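Local coordinates for protein particle-associated lyase (Acinetobacter bacteriophage AP22, PDB 4Y9V) that probably cleaves the capsular polysaccharide of Acinetobacter baumannii as a trimeric phage tailspike lyase, and is seen here with a capsular saccharide bound, at residues H120-T125 / N200-K205; Y241-G246 / S266-A271; H456-V461 / I490-V495. All blocks are in the same frame, centred on the assembly; numbering follows the deposited sequence.

The three contacts follow one another along the chain. Interaction 1 is an antiparallel strand pair in the range of the first Ig-like tailspike domain, whereas interactions 2 and 3 join neighbouring rungs of the pectin lyase-like beta-helix, on opposite sides of the chain's centre and about 41 Å apart between their centres. Interaction 1 lies about 35 Å from interaction 2 and 47 Å from interaction 3, again centre to centre. Its His120 side chain is about 14 Å from a bound N-acetylfucosamine unit of the glycan, whose pocket includes Arg166, Phe249 and His337. Interactions 2 and 3 both touch a second subunit of the trimer.

Interaction 1 (H120-T125 / N200-K205); sequences HTQITT and NIVILK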
loop_
_atom_site.group_PDB
_atom_site.type_symbol
_atom_site.label_atom_id
_atom_site.label_comp_id
_atom_site.label_asym_id
_atom_site.label_seq_id
_atom_site.Cartn_x
_atom_site.Cartn_y
_atom_site.Cartn_z
ATOM N N HIS A 120 -34.075 -6.447 -11.860
ATOM C CA HIS A 120 -34.366 -7.107 -10.607
ATOM C C HIS A 120 -35.829 -7.498 -10.516
ATOM O O HIS A 120 -36.696 -6.996 -11.247
ATOM C CB HIS A 120 -33.941 -6.222 -9.417
ATOM C CG HIS A 120 -34.697 -4.941 -9.210
ATOM N ND1 HIS A 120 -34.157 -3.902 -8.510
ATOM C CD2 HIS A 120 -35.954 -4.591 -9.581
ATOM C CE1 HIS A 120 -35.063 -2.934 -8.454
ATOM N NE2 HIS A 120 -36.160 -3.300 -9.101
ATOM N N THR A 121 -36.179 -8.386 -9.582
ATOM C CA THR A 121 -37.530 -8.631 -9.116
ATOM C C THR A 121 -37.451 -8.798 -7.589
ATOM O O THR A 121 -36.480 -9.337 -7.101
ATOM C CB THR A 121 -38.263 -9.865 -9.673
ATOM O OG1 THR A 121 -37.468 -11.044 -9.400
ATOM C CG2 THR A 121 -38.518 -9.817 -11.151
ATOM N N GLN A 122 -38.492 -8.412 -6.837
ATOM C CA GLN A 122 -38.605 -8.777 -5.440
ATOM C C GLN A 122 -39.113 -10.182 -5.348
ATOM O O GLN A 122 -40.271 -10.475 -5.730
ATOM C CB GLN A 122 -39.540 -7.886 -4.607
ATOM C CG GLN A 122 -39.615 -8.389 -3.165
ATOM C CD GLN A 122 -40.392 -7.523 -2.206
ATOM O OE1 GLN A 122 -40.649 -6.344 -2.485
ATOM N NE2 GLN A 122 -40.745 -8.096 -1.074
ATOM N N ILE A 123 -38.308 -11.077 -4.887
ATOM C CA ILE A 123 -38.692 -12.475 -4.763
ATOM C C ILE A 123 -39.227 -12.836 -3.376
ATOM O O ILE A 123 -40.064 -13.723 -3.295
ATOM C CB ILE A 123 -37.567 -13.407 -5.187
ATOM C CG1 ILE A 123 -36.233 -13.116 -4.482
ATOM C CG2 ILE A 123 -37.428 -13.426 -6.720
ATOM C CD1 ILE A 123 -35.300 -14.323 -4.429
ATOM N N THR A 124 -38.767 -12.160 -2.327
ATOM C CA THR A 124 -39.185 -12.565 -0.989
ATOM C C THR A 124 -38.843 -11.468 0.012
ATOM O O THR A 124 -38.518 -10.335 -0.362
ATOM C CB THR A 124 -38.642 -13.967 -0.667
ATOM O OG1 THR A 124 -39.245 -14.474 0.522
ATOM C CG2 THR A 124 -37.148 -14.025 -0.488
ATOM N N THR A 125 -38.917 -11.818 1.284
ATOM C CA THR A 125 -38.635 -10.953 2.421
ATOM C C THR A 125 -37.733 -11.727 3.387
ATOM O O THR A 125 -37.664 -12.964 3.373
ATOM C CB THR A 125 -39.889 -10.455 3.130
ATOM O OG1 THR A 125 -40.635 -11.576 3.585
ATOM C CG2 THR A 125 -40.716 -9.546 2.246
ATOM N N ASN A 200 -38.632 -3.431 7.314
ATOM C CA ASN A 200 -39.076 -3.558 5.947
ATOM C C ASN A 200 -37.905 -3.970 5.038
ATOM O O ASN A 200 -37.316 -3.147 4.367
ATOM C CB ASN A 200 -39.711 -2.294 5.421
ATOM C CG ASN A 200 -41.099 -2.131 5.957
ATOM O OD1 ASN A 200 -41.898 -3.087 5.854
ATOM N ND2 ASN A 200 -41.435 -0.984 6.474
ATOM N N ILE A 201 -37.538 -5.252 5.152
ATOM C CA ILE A 201 -36.395 -5.816 4.427
ATOM C C ILE A 201 -36.867 -6.713 3.319
ATOM O O ILE A 201 -37.474 -7.772 3.541
ATOM C CB ILE A 201 -35.451 -6.606 5.349
ATOM C CG1 ILE A 201 -35.085 -5.899 6.630
ATOM C CG2 ILE A 201 -34.207 -7.021 4.546
ATOM C CD1 ILE A 201 -34.406 -4.550 6.439
ATOM N N VAL A 202 -36.642 -6.304 2.078
ATOM C CA VAL A 202 -37.012 -7.045 0.900
ATOM C C VAL A 202 -35.760 -7.744 0.363
ATOM O O VAL A 202 -34.627 -7.306 0.573
ATOM C CB VAL A 202 -37.688 -6.186 -0.174
ATOM C CG1 VAL A 202 -38.909 -5.488 0.444
ATOM C CG2 VAL A 202 -36.749 -5.176 -0.791
ATOM N N ILE A 203 -36.005 -8.847 -0.369
ATOM C CA ILE A 203 -34.968 -9.624 -1.022
ATOM C C ILE A 203 -35.243 -9.581 -2.540
ATOM O O ILE A 203 -36.300 -10.036 -2.985
ATOM C CB ILE A 203 -34.930 -11.070 -0.531
ATOM C CG1 ILE A 203 -34.813 -11.189 0.994
ATOM C CG2 ILE A 203 -33.832 -11.853 -1.234
ATOM C CD1 ILE A 203 -33.548 -10.588 1.592
ATOM N N LEU A 204 -34.312 -9.015 -3.275
ATOM C CA LEU A 204 -34.374 -8.917 -4.715
ATOM C C LEU A 204 -33.452 -9.963 -5.339
ATOM O O LEU A 204 -32.426 -10.302 -4.761
ATOM C CB LEU A 204 -33.957 -7.547 -5.233
ATOM C CG LEU A 204 -34.474 -6.339 -4.443
ATOM C CD1 LEU A 204 -33.925 -5.040 -5.014
ATOM C CD2 LEU A 204 -36.009 -6.317 -4.397
ATOM N N LYS A 205 -33.794 -10.414 -6.542
ATOM C CA LYS A 205 -32.920 -11.230 -7.353
ATOM C C LYS A 205 -32.556 -10.473 -8.606
ATOM O O LYS A 205 -33.487 -9.936 -9.263
ATOM C CB LYS A 205 -33.612 -12.572 -7.687
ATOM C CG LYS A 205 -32.779 -13.486 -8.541
ATOM C CD LYS A 205 -33.333 -14.872 -8.632
ATOM C CE LYS A 205 -32.642 -15.701 -9.708
ATOM N NZ LYS A 205 -32.970 -17.142 -9.593
HETATM O O HOH W 1 -34.804 -11.064 -11.408
#
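His120 and Leu204 lie side by side at one end of an antiparallel strand pair, 120-125 with 201-205, that contains a classic beta bulge. Thr121 and Lys205 form a hydrogen-bonded pair, with Lys205 N giving the shorter bond, 2.9 Å to Thr121 O. One pair further on the register slips: Ile123 and Thr124 both face Ile203, whose O accepts from Ile123 N at 3.0 Å and more weakly from Thr124 N.

Gln122 can be followed outward over the second strand. Its CB meets Leu204 CD2, CG passes above Ile203 O, and CD rests 3.6 Å from Val202 CB. At the tip, OE1 and NE2 both touch Val202 CG1, so the amide lies against the valine, the two side chains crossing at about a right angle. With CG opposite the backbone N (chi1 178°) and the chain extended beyond it, the amide runs far enough for NE2 to bond Thr124 O at 3.2 Å. Ile203 N reaches that same oxygen from the opposite face of its carbonyl plane, giving the bulge carbonyl two donors.

On the face of Thr124 and Ile203, Thr124 CG2 packs 3.7 Å from Ile203 CB; from the bulge, Ile123 CG2 leans on Lys205 CB. The lysine then extends away to a salt bridge with Asp150, while His120 ND1 bonds the hydroxyl of Tyr233. Strand 151-156 continues the sheet beyond 201-205, with Ile154 meeting Ile201 and Ile203, and Val153 meeting Leu204. The contact thus ties strand 113-125, which also pairs in parallel with strands 89-92 and 229-232, to strand 201-207. At its margin, a water donates to Lys205 O at 2.8 Å and makes a weak link to Thr121 OG1.

Interaction 2 (Y241-G246 / S266-A271); sequences YFENKG and SAKNNA
Successive rungs of the pectin lyase-like beta-helix meet here through Asn244 and Lys268, with Glu243 and Ser266 making a single backbone bridge. Ser266 N gives Phe242 O a nearly straight bond of 2.8 Å, whereas Asn244 N to Ser266 O is weak.

The Asn244 amide takes over where this pairing fades: OD1 accepts from Lys268 N at 2.9 Å, and ND2 donates to Lys268 O at 3.0 Å, with that oxygen in the amide plane. The two bonds fix the amide's rotation. Lys268 doubles back, bent at chi3 and chi4 (73° and 67°), so that its aliphatic chain curls over Asn244 O and NZ bonds this oxygen at 2.8 Å and Ser266 O at 3.0 Å. Tyr241 OH donates to Glu243 OE1 from above the carboxylate plane, and Ser266 OG sits 2.7 Å from Tyr241 OH at the ring edge. On the buried side, the edge of Phe242 meets Ala267 CB, and both side chains pack on Leu252. Asn236 of the second subunit packs on Tyr241.

Two carbonyls thus hold the ammonium group, and a water joins it to Glu243. Glu243 OE2 is 4.5 Å from Lys268 NZ, too far for a salt bridge. The carboxylate's negative charge would still be expected to stabilise the charged lysine, though OE2 also has a long, weak ion pair with Lys217.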
loop_
_atom_site.group_PDB
_atom_site.type_symbol
_atom_site.label_atom_id
_atom_site.label_comp_id
_atom_site.label_asym_id
_atom_site.label_seq_id
_atom_site.Cartn_x
_atom_site.Cartn_y
_atom_site.Cartn_z
ATOM N N TYR A 241 -12.314 1.083 -23.117
ATOM C CA TYR A 241 -12.033 2.500 -23.077
ATOM C C TYR A 241 -13.308 3.317 -23.290
ATOM O O TYR A 241 -14.031 3.075 -24.261
ATOM C CB TYR A 241 -11.017 2.873 -24.153
ATOM C CG TYR A 241 -10.757 4.366 -24.172
ATOM C CD1 TYR A 241 -9.973 4.951 -23.192
ATOM C CD2 TYR A 241 -11.323 5.212 -25.104
ATOM C CE1 TYR A 241 -9.756 6.333 -23.180
ATOM C CE2 TYR A 241 -11.127 6.568 -25.119
ATOM C CZ TYR A 241 -10.326 7.143 -24.135
ATOM O OH TYR A 241 -10.086 8.498 -24.105
ATOM N N PHE A 242 -13.563 4.275 -22.424
ATOM C CA PHE A 242 -14.693 5.182 -22.503
ATOM C C PHE A 242 -14.241 6.616 -22.438
ATOM O O PHE A 242 -13.388 6.968 -21.622
ATOM C CB PHE A 242 -15.641 4.914 -21.296
ATOM C CG PHE A 242 -16.828 5.868 -21.292
ATOM C CD1 PHE A 242 -17.898 5.606 -22.118
ATOM C CD2 PHE A 242 -16.815 7.022 -20.536
ATOM C CE1 PHE A 242 -18.959 6.495 -22.174
ATOM C CE2 PHE A 242 -17.869 7.923 -20.602
ATOM C CZ PHE A 242 -18.941 7.638 -21.420
ATOM N N GLU A 243 -14.851 7.460 -23.271
ATOM C CA GLU A 243 -14.590 8.869 -23.271
ATOM C C GLU A 243 -15.881 9.622 -23.586
ATOM O O GLU A 243 -16.568 9.273 -24.552
ATOM C CB GLU A 243 -13.552 9.197 -24.392
ATOM C CG GLU A 243 -13.334 10.690 -24.633
ATOM C CD GLU A 243 -12.150 11.006 -25.552
ATOM O OE1 GLU A 243 -11.326 10.093 -25.809
ATOM O OE2 GLU A 243 -12.097 12.155 -25.998
ATOM N N ASN A 244 -16.179 10.678 -22.828
ATOM C CA ASN A 244 -17.291 11.564 -23.165
ATOM C C ASN A 244 -16.824 12.988 -23.207
ATOM O O ASN A 244 -15.904 13.392 -22.493
ATOM C CB ASN A 244 -18.470 11.431 -22.171
ATOM C CG ASN A 244 -18.149 12.061 -20.835
ATOM O OD1 ASN A 244 -17.328 11.515 -20.073
ATOM N ND2 ASN A 244 -18.690 13.231 -20.549
ATOM N N LYS A 245 -17.543 13.788 -23.986
ATOM C CA LYS A 245 -17.574 15.244 -23.932
ATOM C C LYS A 245 -18.997 15.650 -23.611
ATOM O O LYS A 245 -19.908 15.169 -24.286
ATOM C CB LYS A 245 -17.145 15.823 -25.298
ATOM C CG LYS A 245 -17.398 17.314 -25.443
ATOM C CD LYS A 245 -16.864 17.872 -26.704
ATOM C CE LYS A 245 -16.979 19.413 -26.737
ATOM N NZ LYS A 245 -16.378 19.827 -28.043
ATOM N N GLY A 246 -19.216 16.503 -22.645
ATOM C CA GLY A 246 -20.532 17.006 -22.369
ATOM C C GLY A 246 -21.330 16.122 -21.436
ATOM O O GLY A 246 -20.827 15.195 -20.787
ATOM N N SER A 266 -11.510 8.567 -20.245
ATOM C CA SER A 266 -11.617 10.012 -20.311
ATOM C C SER A 266 -13.067 10.434 -19.962
ATOM O O SER A 266 -13.688 11.217 -20.683
ATOM C CB SER A 266 -11.147 10.560 -21.694
ATOM O OG SER A 266 -9.823 10.129 -21.995
ATOM N N ALA A 267 -13.612 9.929 -18.846
ATOM C CA ALA A 267 -14.909 10.365 -18.371
ATOM C C ALA A 267 -14.756 11.711 -17.669
ATOM O O ALA A 267 -13.811 11.911 -16.885
ATOM C CB ALA A 267 -15.500 9.344 -17.408
ATOM N N LYS A 268 -15.678 12.626 -17.927
ATOM C CA LYS A 268 -15.542 14.005 -17.459
ATOM C C LYS A 268 -16.913 14.657 -17.334
ATOM O O LYS A 268 -17.921 14.173 -17.861
ATOM C CB LYS A 268 -14.650 14.817 -18.360
ATOM C CG LYS A 268 -15.180 14.932 -19.766
ATOM C CD LYS A 268 -14.251 15.692 -20.691
ATOM C CE LYS A 268 -13.044 15.037 -21.102
ATOM N NZ LYS A 268 -13.179 13.857 -21.976
ATOM N N ASN A 269 -16.940 15.802 -16.655
ATOM C CA ASN A 269 -18.056 16.719 -16.694
ATOM C C ASN A 269 -17.493 18.141 -16.717
ATOM O O ASN A 269 -16.570 18.435 -15.986
ATOM C CB ASN A 269 -18.979 16.560 -15.467
ATOM C CG ASN A 269 -20.145 17.509 -15.525
ATOM O OD1 ASN A 269 -20.070 18.644 -15.028
ATOM N ND2 ASN A 269 -21.254 17.067 -16.112
ATOM N N ASN A 270 -18.095 18.997 -17.561
ATOM C CA ASN A 270 -17.639 20.365 -17.678
ATOM C C ASN A 270 -18.793 21.347 -17.711
ATOM O O ASN A 270 -18.630 22.480 -18.175
ATOM C CB ASN A 270 -16.755 20.549 -18.932
ATOM C CG ASN A 270 -15.535 19.664 -18.909
ATOM O OD1 ASN A 270 -14.480 20.130 -18.389
ATOM N ND2 ASN A 270 -15.630 18.507 -19.370
ATOM N N ALA A 271 -19.949 20.940 -17.197
ATOM C CA ALA A 271 -21.153 21.740 -17.270
ATOM C C ALA A 271 -21.159 22.771 -16.146
ATOM O O ALA A 271 -20.457 22.649 -15.162
ATOM C CB ALA A 271 -22.363 20.820 -17.165
HETATM O O HOH W 2 -13.876 13.993 -25.071
HETATM O O HOH W 3 -8.682 11.723 -24.608
HETATM O O HOH W 4 -20.689 14.909 -17.917
HETATM O O HOH W 5 -16.990 18.037 -21.616
HETATM O O HOH W 6 -17.797 17.082 -20.333
#

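Interaction 3 (H456-V461 / I490-V495); sequences HITGGV and IVDDVV
His456 and Ile490 lie side by side in a parallel strand pairing between neighbouring rungs of the beta-helix, which breaks into a turn at Gly459 and Gly460. Backbone bonds come first: Ile457 N donates to Ile490 O at 2.8 Å and Asp492 N to Ile457 O. In the turn, Gly460 N reaches Asp493 O from above its carbonyl plane; beyond it, Val495 N meets Val461 O at 2.9 Å.

Apolar contacts fall on both faces. His456 and Ile490 point the same way, and Ile490 CD1 stands over the centre of the imidazole, 4.0 Å from the centroid and 9° off the normal, a CH-pi contact. Ile490 chi1 of -66° sets CG2 opposite the backbone N, and this branch touches CD2 of the ring. On the other face, Val494 CG1 lies 3.7 Å from Ile457 CG2 and 3.8 Å from Val461 CG1; Trp471 packs on all three residues.

Among polar side chains, Thr458 OG1 donates to the syn lone pair of Asp492 OD1 at 2.7 Å. Arg520 of the second subunit bonds Val494 O, while Asp493 of the third subunit packs on Asp492, placing segment 490-495 at the trimer interface. Waters bridge the segments as well: one accepts from Gly459 N and donates to Asp493 OD2; another lies within bonding distance of Asp492 OD2 and, in the imidazole plane, 2.8 Å from His456 NE2.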
loop_
_atom_site.group_PDB
_atom_site.type_symbol
_atom_site.label_atom_id
_atom_site.label_comp_id
_atom_site.label_asym_id
_atom_site.label_seq_id
_atom_site.Cartn_x
_atom_site.Cartn_y
_atom_site.Cartn_z
ATOM N N HIS A 456 -6.664 9.539 17.031
ATOM C CA HIS A 456 -5.383 8.834 17.185
ATOM C C HIS A 456 -4.446 9.397 16.151
ATOM O O HIS A 456 -4.639 9.159 14.948
ATOM C CB HIS A 456 -5.643 7.330 17.029
ATOM C CG HIS A 456 -4.492 6.428 17.371
ATOM N ND1 HIS A 456 -4.713 5.080 17.479
ATOM C CD2 HIS A 456 -3.212 6.673 17.692
ATOM C CE1 HIS A 456 -3.560 4.532 17.821
ATOM N NE2 HIS A 456 -2.609 5.457 17.957
ATOM N N ILE A 457 -3.456 10.178 16.578
ATOM C CA ILE A 457 -2.485 10.833 15.717
ATOM C C ILE A 457 -1.095 10.321 16.120
ATOM O O ILE A 457 -0.700 10.433 17.265
ATOM C CB ILE A 457 -2.540 12.371 15.812
ATOM C CG1 ILE A 457 -3.930 12.915 15.583
ATOM C CG2 ILE A 457 -1.535 12.962 14.859
ATOM C CD1 ILE A 457 -4.070 14.419 15.721
ATOM N N THR A 458 -0.417 9.687 15.158
ATOM C CA THR A 458 0.751 8.895 15.482
ATOM C C THR A 458 1.625 8.726 14.241
ATOM O O THR A 458 1.383 9.345 13.197
ATOM C CB THR A 458 0.271 7.548 16.086
ATOM O OG1 THR A 458 1.379 6.888 16.697
ATOM C CG2 THR A 458 -0.402 6.640 15.080
ATOM N N GLY A 459 2.632 7.854 14.343
ATOM C CA GLY A 459 3.360 7.454 13.158
ATOM C C GLY A 459 4.389 8.412 12.655
ATOM O O GLY A 459 4.838 8.305 11.516
ATOM N N GLY A 460 4.770 9.411 13.485
ATOM C CA GLY A 460 5.829 10.313 13.070
ATOM C C GLY A 460 5.406 11.291 12.002
ATOM O O GLY A 460 6.248 11.768 11.235
ATOM N N VAL A 461 4.127 11.618 11.951
ATOM C CA VAL A 461 3.638 12.647 11.053
ATOM C C VAL A 461 4.356 13.959 11.351
ATOM O O VAL A 461 4.483 14.363 12.520
ATOM C CB VAL A 461 2.114 12.788 11.150
ATOM C CG1 VAL A 461 1.601 13.060 12.568
ATOM C CG2 VAL A 461 1.607 13.868 10.178
ATOM N N ILE A 490 -5.187 9.938 21.411
ATOM C CA ILE A 490 -3.763 9.661 21.435
ATOM C C ILE A 490 -3.084 10.608 20.453
ATOM O O ILE A 490 -3.474 10.661 19.290
ATOM C CB ILE A 490 -3.501 8.193 21.024
ATOM C CG1 ILE A 490 -4.088 7.244 22.064
ATOM C CG2 ILE A 490 -2.032 7.944 20.761
ATOM C CD1 ILE A 490 -4.095 5.782 21.606
ATOM N N VAL A 491 -2.107 11.373 20.937
ATOM C CA VAL A 491 -1.244 12.217 20.095
ATOM C C VAL A 491 0.157 11.951 20.615
ATOM O O VAL A 491 0.653 12.671 21.485
ATOM C CB VAL A 491 -1.622 13.688 20.119
ATOM C CG1 VAL A 491 -0.733 14.470 19.153
ATOM C CG2 VAL A 491 -3.102 13.913 19.790
ATOM N N ASP A 492 0.780 10.859 20.122
ATOM C CA ASP A 492 1.954 10.293 20.796
ATOM C C ASP A 492 3.261 10.379 19.991
ATOM O O ASP A 492 4.311 10.133 20.597
ATOM C CB ASP A 492 1.708 8.871 21.241
ATOM C CG ASP A 492 1.500 7.898 20.104
ATOM O OD1 ASP A 492 1.363 8.320 18.968
ATOM O OD2 ASP A 492 1.465 6.660 20.404
ATOM N N ASP A 493 3.212 10.708 18.722
ATOM C CA ASP A 493 4.401 10.652 17.867
ATOM C C ASP A 493 4.149 11.565 16.659
ATOM O O ASP A 493 3.721 11.123 15.607
ATOM C CB ASP A 493 4.719 9.245 17.435
ATOM C CG ASP A 493 5.992 9.109 16.627
ATOM O OD1 ASP A 493 6.748 10.119 16.454
ATOM O OD2 ASP A 493 6.234 7.953 16.150
ATOM N N VAL A 494 4.400 12.854 16.890
ATOM C CA VAL A 494 4.241 13.908 15.909
ATOM C C VAL A 494 5.521 14.751 15.949
ATOM O O VAL A 494 6.210 14.768 16.972
ATOM C CB VAL A 494 3.005 14.799 16.191
ATOM C CG1 VAL A 494 1.736 13.959 16.229
ATOM C CG2 VAL A 494 3.149 15.623 17.463
ATOM N N VAL A 495 5.768 15.475 14.850
ATOM C CA VAL A 495 6.950 16.302 14.690
ATOM C C VAL A 495 6.537 17.681 14.176
ATOM O O VAL A 495 6.064 17.808 13.054
ATOM C CB VAL A 495 7.976 15.631 13.735
ATOM C CG1 VAL A 495 9.264 16.450 13.723
ATOM C CG2 VAL A 495 8.230 14.166 14.087
HETATM O O HOH W 7 -0.133 4.826 19.128
HETATM O O HOH W 8 4.333 6.107 16.063
#